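Local coordinates for protein crustacyanin-C1 subunit (PDB 1I4U) that binds the carotenoid astaxanthin, the pigment that gives the lobster carapace its blue colour, at residues Pro44-Ile48 with Leu76-Asn80; Ile48-Asn54 with Glu66-Tyr72. All blocks are in the same frame, centred on the assembly; numbering follows the deposited sequence.

In the fold
Running from the N terminus, the chain leaves strand 33-41 and enters the loop 44-48, which interaction 1 later joins to strand 76-85. Ile48 belongs to both contacts, and from it the chain runs into strands 48-49 and 52-58, turns back through strand 63-68 and reaches 66-72, where interaction 2 closes a shorter loop. Interaction 2 is thus nested within the loop closed by interaction 1. Strand 63-68 lies between 52-58 and 76-85 in the sheet, and the two contacts meet through the backbone: Arg79 N is 2.8 Å from Ser67 O, a probable hydrogen bond. Together they tie the loop after strand 33-41 to strands 52-58, 63-68 and 76-85, neighbours in the lipocalin barrel.

Interaction 1: Pro44-Ile48 with Leu76-Asn80; sequences PYQLI and LLKRN
Leu77 is the first residue of strand 76-80 to meet the loop 44-48, and it does so through one methyl. With CG anti to the backbone N (chi1 179°), its side chain reaches toward the loop and sets CD2 against Leu47 and Ile48: Leu77 CD2 lies 3.9 Å from Leu47 CB and 4.0 Å from Ile48 CG1. A branched aliphatic residue suits this place, because one methyl can fill the angle between two neighbouring loop residues. Arg79 reaches the same loop and makes the broadest contact. Its side chain runs past that of Ile48 in the opposite direction, with Arg79 CD 4.0 Å from Ile48 CG1. A bend at chi3 (76°) then swings the guanidinium across Leu47, whose CD1 sits over the centre of one face, 3.9 Å from Arg79 CZ. The leucine and arginine side chains cross at about a right angle, and it is a methyl that rests on the flat group. Beyond it, Arg79 NH1 stands 3.7 Å from Leu47 N and 3.9 Å from Tyr45 O, a loose approach to the loop backbone. Arginine suits the site by joining an apolar stem for Ile48 to a broad planar end for Leu47. With an alanine here, Leu47 CD1 would probably lose the flat surface beneath it and Ile48 one of its apolar neighbours, leaving the leucine freer to turn. The loop also meets the second subunit, where Gln46 O accepts a hydrogen bond from Asn125 ND2 of that chain. In this lipocalin the loop after strand 33-41 packs on loop-facing side chains of strand 76-85 of the antiparallel barrel, beside the dimer interface.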
loop_
_atom_site.group_PDB
_atom_site.type_symbol
_atom_site.label_atom_id
_atom_site.label_comp_id
_atom_site.label_asym_id
_atom_site.label_seq_id
_atom_site.Cartn_x
_atom_site.Cartn_y
_atom_site.Cartn_z
ATOM N N PRO A 44 -8.348 -6.026 6.762
ATOM C CA PRO A 44 -8.422 -7.165 5.817
ATOM C C PRO A 44 -7.058 -7.579 5.294
ATOM O O PRO A 44 -6.963 -8.510 4.519
ATOM C CB PRO A 44 -9.271 -6.538 4.697
ATOM C CG PRO A 44 -8.788 -5.120 4.667
ATOM C CD PRO A 44 -8.687 -4.754 6.115
ATOM N N TYR A 45 -5.996 -6.901 5.731
ATOM C CA TYR A 45 -4.638 -7.170 5.243
ATOM C C TYR A 45 -3.837 -7.991 6.234
ATOM O O TYR A 45 -2.870 -8.626 5.849
ATOM C CB TYR A 45 -3.907 -5.856 4.993
ATOM C CG TYR A 45 -4.645 -4.917 4.087
ATOM C CD1 TYR A 45 -4.804 -5.200 2.732
ATOM C CD2 TYR A 45 -5.191 -3.736 4.547
ATOM C CE1 TYR A 45 -5.481 -4.319 1.908
ATOM C CE2 TYR A 45 -5.858 -2.856 3.737
ATOM C CZ TYR A 45 -6.005 -3.150 2.403
ATOM O OH TYR A 45 -6.688 -2.262 1.608
ATOM N N GLN A 46 -4.126 -7.980 7.493
ATOM C CA GLN A 46 -3.365 -8.674 8.544
ATOM C C GLN A 46 -3.630 -10.146 8.407
ATOM O O GLN A 46 -4.728 -10.639 8.657
ATOM C CB GLN A 46 -3.804 -8.117 9.884
ATOM C CG GLN A 46 -3.433 -8.850 11.126
ATOM C CD GLN A 46 -1.963 -8.894 11.409
ATOM O OE1 GLN A 46 -1.419 -8.362 12.381
ATOM N NE2 GLN A 46 -1.252 -9.537 10.518
ATOM N N LEU A 47 -2.608 -10.880 8.013
ATOM C CA LEU A 47 -2.715 -12.327 7.828
ATOM C C LEU A 47 -2.546 -13.158 9.077
ATOM O O LEU A 47 -2.852 -14.324 9.106
ATOM C CB LEU A 47 -1.675 -12.805 6.780
ATOM C CG LEU A 47 -1.745 -12.147 5.403
ATOM C CD1 LEU A 47 -0.656 -12.725 4.500
ATOM C CD2 LEU A 47 -3.157 -12.285 4.845
ATOM N N ILE A 48 -2.091 -12.590 10.180
ATOM C CA ILE A 48 -1.916 -13.212 11.436
ATOM C C ILE A 48 -3.089 -12.880 12.345
ATOM O O ILE A 48 -3.319 -11.746 12.711
ATOM C CB ILE A 48 -0.573 -12.825 12.110
ATOM C CG1 ILE A 48 0.605 -12.869 11.131
ATOM C CG2 ILE A 48 -0.303 -13.693 13.321
ATOM C CD1 ILE A 48 1.904 -12.359 11.712
ATOM N N LEU A 76 0.916 -21.888 12.228
ATOM C CA LEU A 76 1.934 -20.886 12.546
ATOM C C LEU A 76 2.348 -20.147 11.272
ATOM O O LEU A 76 2.464 -20.748 10.219
ATOM C CB LEU A 76 3.173 -21.526 13.142
ATOM C CG LEU A 76 3.041 -22.115 14.539
ATOM C CD1 LEU A 76 4.059 -23.213 14.804
ATOM C CD2 LEU A 76 3.211 -20.997 15.553
ATOM N N LEU A 77 2.652 -18.853 11.408
ATOM C CA LEU A 77 3.025 -17.995 10.318
ATOM C C LEU A 77 4.026 -16.957 10.775
ATOM O O LEU A 77 3.886 -16.388 11.847
ATOM C CB LEU A 77 1.777 -17.284 9.727
ATOM C CG LEU A 77 2.032 -16.317 8.576
ATOM C CD1 LEU A 77 2.599 -17.020 7.341
ATOM C CD2 LEU A 77 0.739 -15.599 8.165
ATOM N N LYS A 78 5.042 -16.768 9.951
ATOM C CA LYS A 78 6.006 -15.699 10.096
ATOM C C LYS A 78 5.946 -14.814 8.857
ATOM O O LYS A 78 5.967 -15.374 7.752
ATOM C CB LYS A 78 7.446 -16.172 10.269
ATOM C CG LYS A 78 8.534 -15.117 10.364
ATOM C CD LYS A 78 9.889 -15.715 10.648
ATOM C CE LYS A 78 10.728 -15.658 9.405
ATOM N NZ LYS A 78 12.021 -16.391 9.576
ATOM N N ARG A 79 5.901 -13.522 9.102
ATOM C CA ARG A 79 5.944 -12.520 8.063
ATOM C C ARG A 79 7.124 -11.605 8.295
ATOM O O ARG A 79 7.320 -11.120 9.380
ATOM C CB ARG A 79 4.680 -11.674 8.072
ATOM C CG ARG A 79 3.484 -12.555 7.795
ATOM C CD ARG A 79 2.264 -11.684 7.717
ATOM N NE ARG A 79 2.337 -10.998 6.390
ATOM C CZ ARG A 79 1.529 -9.926 6.215
ATOM N NH1 ARG A 79 0.682 -9.468 7.147
ATOM N NH2 ARG A 79 1.564 -9.297 5.061
ATOM N N ASN A 80 7.908 -11.360 7.236
ATOM C CA ASN A 80 9.039 -10.422 7.251
ATOM C C ASN A 80 8.597 -9.022 6.833
ATOM O O ASN A 80 7.968 -8.877 5.781
ATOM C CB ASN A 80 10.133 -10.884 6.307
ATOM C CG ASN A 80 10.741 -12.212 6.719
ATOM O OD1 ASN A 80 11.233 -12.328 7.841
ATOM N ND2 ASN A 80 10.723 -13.205 5.855
#

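Interaction 2: Ile48-Asn54 with Glu66-Tyr72; sequences IEKCVRN and ESTGIAY. Unlike the reference sequence in segment 66-72: Glu66 (reference Lys).
Strands 52-54 and 66-68 run antiparallel, their axes 4.7 Å apart at an angle of 169°. Arg53 and Thr68 form a hydrogen-bonded pair with two backbone bonds; nearer the corner, Lys50 and Ile70 form another. Ile70 O also accepts from Glu49 N at 2.8 Å, a bent bond, so Glu49 and Lys50 both face Ile70 in a classic beta bulge. Both segments turn a corner here, at 50-51 and at 69, in the lipocalin barrel wall. Glycine is required at 69: its backbone angles would jam a CB against the preceding carbonyl, and Ile48 CG2 already presses to 3.5 Å from Gly69 CA. Cys51, disulfide-bonded to Cys173, brings SG beside Ile70 CG1. Glu49 CB sits over the Tyr72 ring centre, a CH-pi contact 3.5 Å from the centroid; with CG anti to the backbone N (chi1 -177°), the extended chain runs out over the CD2-CE2 side, its carboxylate only 19° from parallel to the ring, and two waters link OE1 to Ala71 O and Tyr72 O. Ser67 OG donates to Asn54 OD1 at 2.6 Å. Water 3 joins Arg53 O and NH1 to Thr68 OG1, while Glu55 pairs with the guanidinium and Gln178 bonds the threonine hydroxyl.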
loop_
_atom_site.group_PDB
_atom_site.type_symbol
_atom_site.label_atom_id
_atom_site.label_comp_id
_atom_site.label_asym_id
_atom_site.label_seq_id
_atom_site.Cartn_x
_atom_site.Cartn_y
_atom_site.Cartn_z
ATOM N N ILE A 48 -2.091 -12.590 10.180
ATOM C CA ILE A 48 -1.916 -13.212 11.436
ATOM C C ILE A 48 -3.089 -12.880 12.345
ATOM O O ILE A 48 -3.319 -11.746 12.711
ATOM C CB ILE A 48 -0.573 -12.825 12.110
ATOM C CG1 ILE A 48 0.605 -12.869 11.131
ATOM C CG2 ILE A 48 -0.303 -13.693 13.321
ATOM C CD1 ILE A 48 1.904 -12.359 11.712
ATOM N N GLU A 49 -3.843 -13.904 12.702
ATOM C CA GLU A 49 -5.068 -13.717 13.471
ATOM C C GLU A 49 -4.830 -13.648 14.978
ATOM O O GLU A 49 -5.405 -12.797 15.675
ATOM C CB GLU A 49 -6.044 -14.856 13.188
ATOM C CG GLU A 49 -7.360 -14.663 13.912
ATOM C CD GLU A 49 -8.412 -15.731 13.693
ATOM O OE1 GLU A 49 -8.042 -16.874 13.289
ATOM O OE2 GLU A 49 -9.613 -15.502 13.981
ATOM N N LYS A 50 -4.060 -14.597 15.487
ATOM C CA LYS A 50 -3.900 -14.778 16.902
ATOM C C LYS A 50 -2.426 -14.729 17.304
ATOM O O LYS A 50 -1.520 -15.035 16.496
ATOM C CB LYS A 50 -4.482 -16.112 17.378
ATOM C CG LYS A 50 -5.923 -16.347 17.036
ATOM C CD LYS A 50 -6.344 -17.743 17.461
ATOM C CE LYS A 50 -7.820 -17.972 17.220
ATOM N NZ LYS A 50 -8.169 -19.409 17.480
ATOM N N CYS A 51 -2.150 -14.362 18.544
ATOM C CA CYS A 51 -0.829 -14.463 19.173
ATOM C C CYS A 51 0.181 -13.571 18.486
ATOM O O CYS A 51 1.368 -13.864 18.466
ATOM C CB CYS A 51 -0.342 -15.927 19.196
ATOM S SG CYS A 51 -1.482 -17.023 20.076
ATOM N N VAL A 52 -0.297 -12.465 17.931
ATOM C CA VAL A 52 0.500 -11.592 17.064
ATOM C C VAL A 52 1.633 -10.952 17.843
ATOM O O VAL A 52 1.386 -10.181 18.789
ATOM C CB VAL A 52 -0.393 -10.526 16.440
ATOM C CG1 VAL A 52 0.441 -9.608 15.574
ATOM C CG2 VAL A 52 -1.557 -11.152 15.646
ATOM N N ARG A 53 2.849 -11.285 17.452
ATOM C CA ARG A 53 4.074 -10.943 18.130
ATOM C C ARG A 53 5.008 -10.306 17.093
ATOM O O ARG A 53 5.375 -10.956 16.136
ATOM C CB ARG A 53 4.720 -12.178 18.715
ATOM C CG ARG A 53 6.002 -12.003 19.467
ATOM C CD ARG A 53 6.633 -13.346 19.831
ATOM N NE ARG A 53 7.806 -13.284 20.675
ATOM C CZ ARG A 53 9.047 -13.053 20.291
ATOM N NH1 ARG A 53 9.291 -12.838 18.997
ATOM N NH2 ARG A 53 10.020 -13.037 21.196
ATOM N N ASN A 54 5.349 -9.051 17.311
ATOM C CA ASN A 54 6.140 -8.274 16.343
ATOM C C ASN A 54 7.490 -7.954 16.981
ATOM O O ASN A 54 7.576 -7.233 17.944
ATOM C CB ASN A 54 5.415 -7.014 15.931
ATOM C CG ASN A 54 4.019 -7.237 15.416
ATOM O OD1 ASN A 54 3.879 -7.984 14.459
ATOM N ND2 ASN A 54 3.000 -6.653 16.067
ATOM N N GLU A 66 10.127 -9.214 12.397
ATOM C CA GLU A 66 9.610 -10.562 12.272
ATOM C C GLU A 66 8.273 -10.564 13.029
ATOM O O GLU A 66 8.230 -10.377 14.237
ATOM C CB GLU A 66 10.575 -11.618 12.830
ATOM C CG GLU A 66 11.894 -11.649 12.076
ATOM C CD GLU A 66 12.844 -12.689 12.574
ATOM O OE1 GLU A 66 13.270 -13.454 11.714
ATOM O OE2 GLU A 66 13.035 -12.579 13.776
ATOM N N SER A 67 7.179 -10.750 12.287
ATOM C CA SER A 67 5.855 -10.806 12.829
ATOM C C SER A 67 5.377 -12.254 12.783
ATOM O O SER A 67 5.432 -12.893 11.740
ATOM C CB SER A 67 4.882 -9.921 12.053
ATOM O OG SER A 67 5.171 -8.554 12.234
ATOM N N THR A 68 4.940 -12.790 13.930
ATOM C CA THR A 68 4.590 -14.190 14.014
ATOM C C THR A 68 3.271 -14.329 14.773
ATOM O O THR A 68 2.808 -13.457 15.499
ATOM C CB THR A 68 5.688 -15.020 14.736
ATOM O OG1 THR A 68 5.797 -14.539 16.079
ATOM C CG2 THR A 68 7.005 -14.944 13.987
ATOM N N GLY A 69 2.685 -15.513 14.618
ATOM C CA GLY A 69 1.457 -15.859 15.353
ATOM C C GLY A 69 0.752 -16.987 14.589
ATOM O O GLY A 69 1.423 -17.741 13.869
ATOM N N ILE A 70 -0.545 -17.082 14.786
ATOM C CA ILE A 70 -1.370 -18.118 14.176
ATOM C C ILE A 70 -2.192 -17.466 13.065
ATOM O O ILE A 70 -2.914 -16.502 13.339
ATOM C CB ILE A 70 -2.306 -18.800 15.199
ATOM C CG1 ILE A 70 -1.608 -19.166 16.501
ATOM C CG2 ILE A 70 -2.971 -20.006 14.559
ATOM C CD1 ILE A 70 -0.451 -20.073 16.222
ATOM N N ALA A 71 -2.094 -18.003 11.865
ATOM C CA ALA A 71 -2.796 -17.526 10.672
ATOM C C ALA A 71 -4.259 -17.921 10.768
ATOM O O ALA A 71 -4.633 -18.722 11.652
ATOM C CB ALA A 71 -2.153 -18.172 9.469
ATOM N N TYR A 72 -5.079 -17.381 9.866
ATOM C CA TYR A 72 -6.514 -17.660 9.858
ATOM C C TYR A 72 -6.850 -19.121 9.577
ATOM O O TYR A 72 -7.935 -19.590 9.943
ATOM C CB TYR A 72 -7.219 -16.699 8.880
ATOM C CG TYR A 72 -7.369 -15.316 9.483
ATOM C CD1 TYR A 72 -6.370 -14.334 9.332
ATOM C CD2 TYR A 72 -8.482 -14.966 10.250
ATOM C CE1 TYR A 72 -6.520 -13.092 9.899
ATOM C CE2 TYR A 72 -8.628 -13.735 10.824
ATOM C CZ TYR A 72 -7.644 -12.795 10.637
ATOM O OH TYR A 72 -7.778 -11.555 11.221
HETATM O O HOH W 1 -5.954 -18.422 14.081
HETATM O O HOH W 2 -9.364 -18.729 11.796
HETATM O O HOH W 3 7.787 -12.653 16.474
#